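Local structure of choloylglycine hydrolase (Clostridium perfringens, 2BJF) at residues A111-S115 with V116-K120. The protein hydrolyses the amide bond of glycine- and taurine-conjugated bile salts, releasing the free bile acid and the amino acid, and also acts as a bile acid transferase. Numbering follows the deposited sequence. Where two conformers were deposited one is given.
Sequences ANFSS and VEEVK
Glu118 OE2 receives two donors: the backbone N of Ser114, 3.1 Å away in a nearly straight hydrogen bond (N-H...O 166°), and a water that also donates to Asn112 O and so bridges the carboxylate to the backbone carbonyl of Asn112. The amide comes from above the carboxylate plane, 55° out of it. Since Glu118 is deposited in two conformers, this grip describes one of them, in which the chain is extended beyond CG, which brings the carboxylate to Ser114 N. Ser115 illustrates the N-cap of helix 116-123: its OG, set between backbone N and carbonyl carbon (chi1 69°), accepts from Glu118 N at 3.2 Å. The carboxylate of Glu118, at N3, turns to the amide of Ser114, the residue before the cap, so the reciprocal bond of a capping box is not made. Ser115 O then takes Val119 N at 3.2 Å, closing the first helical turn. Beside these polar links, Val119 CG2 lies 3.7 Å from Phe113 CB and approaches the ring obliquely, while Glu118 OE2 sits near the ring's plane at its edge. Asn112 CB lies over one face of that ring, and Trp108 meets it edge-to-face. The side chains of Val116 and Val119 touch Ile146 of strand 142-147.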
# COMPACT_ATOMS: atom_id res chain seq x y z
N ALA A 111 -27.58 -18.53 26.59
CA ALA A 111 -28.47 -19.08 27.60
C ALA A 111 -29.33 -20.23 27.08
O ALA A 111 -29.75 -21.10 27.85
CB ALA A 111 -29.35 -17.99 28.20
N ASN A 112 -29.59 -20.23 25.77
CA ASN A 112 -30.61 -21.12 25.19
C ASN A 112 -30.11 -22.31 24.37
O ASN A 112 -30.80 -23.33 24.29
CB ASN A 112 -31.60 -20.30 24.36
CG ASN A 112 -32.51 -19.43 25.21
OD1 ASN A 112 -33.25 -19.94 26.06
ND2 ASN A 112 -32.46 -18.13 24.98
N PHE A 113 -28.94 -22.18 23.76
CA PHE A 113 -28.49 -23.15 22.77
C PHE A 113 -27.13 -23.78 23.10
O PHE A 113 -26.31 -23.17 23.78
CB PHE A 113 -28.48 -22.51 21.37
CG PHE A 113 -29.74 -21.76 21.05
CD1 PHE A 113 -30.92 -22.45 20.76
CD2 PHE A 113 -29.76 -20.37 21.06
CE1 PHE A 113 -32.09 -21.76 20.47
CE2 PHE A 113 -30.93 -19.67 20.77
CZ PHE A 113 -32.10 -20.37 20.48
N SER A 114 -26.92 -25.00 22.61
CA SER A 114 -25.72 -25.77 22.93
C SER A 114 -24.70 -25.85 21.79
O SER A 114 -23.56 -26.25 22.00
CB SER A 114 -26.10 -27.18 23.39
OG SER A 114 -26.70 -27.91 22.33
N SER A 115 -25.12 -25.48 20.58
CA SER A 115 -24.26 -25.60 19.40
C SER A 115 -24.56 -24.53 18.34
O SER A 115 -25.61 -23.90 18.36
CB SER A 115 -24.42 -26.99 18.77
OG SER A 115 -25.71 -27.15 18.20
N VAL A 116 -23.61 -24.36 17.42
CA VAL A 116 -23.78 -23.47 16.27
C VAL A 116 -24.97 -23.91 15.41
O VAL A 116 -25.77 -23.09 14.97
CB VAL A 116 -22.48 -23.38 15.43
CG1 VAL A 116 -22.75 -22.80 14.04
CG2 VAL A 116 -21.43 -22.54 16.15
N GLU A 117 -25.09 -25.22 15.20
CA GLU A 117 -26.19 -25.77 14.41
C GLU A 117 -27.57 -25.45 15.00
O GLU A 117 -28.51 -25.14 14.26
CB GLU A 117 -26.03 -27.28 14.18
CG GLU A 117 -24.91 -27.66 13.21
CD GLU A 117 -25.05 -27.03 11.82
OE1 GLU A 117 -24.01 -26.77 11.18
OE2 GLU A 117 -26.19 -26.79 11.36
N GLU A 118 -27.68 -25.53 16.33
CA GLU A 118 -28.92 -25.18 17.04
C GLU A 118 -29.26 -23.70 16.86
O GLU A 118 -30.43 -23.35 16.64
CB GLU A 118 -28.81 -25.50 18.53
CG GLU A 118 -29.04 -26.97 18.88
CD GLU A 118 -29.31 -27.20 20.36
OE1 GLU A 118 -29.50 -28.37 20.76
OE2 GLU A 118 -29.35 -26.21 21.13
N VAL A 119 -28.24 -22.85 16.94
CA VAL A 119 -28.40 -21.40 16.78
C VAL A 119 -28.83 -21.05 15.35
O VAL A 119 -29.75 -20.25 15.16
CB VAL A 119 -27.08 -20.64 17.13
CG1 VAL A 119 -27.21 -19.15 16.84
CG2 VAL A 119 -26.72 -20.85 18.59
N LYS A 120 -28.18 -21.66 14.37
CA LYS A 120 -28.50 -21.45 12.95
C LYS A 120 -29.98 -21.70 12.66
O LYS A 120 -30.62 -20.91 11.96
CB LYS A 120 -27.64 -22.35 12.06
CG LYS A 120 -26.21 -21.85 11.84
CD LYS A 120 -25.45 -22.72 10.84
CE LYS A 120 -25.81 -22.37 9.39
NZ LYS A 120 -25.01 -23.14 8.40
O HOH W 1 -30.90 -26.03 23.86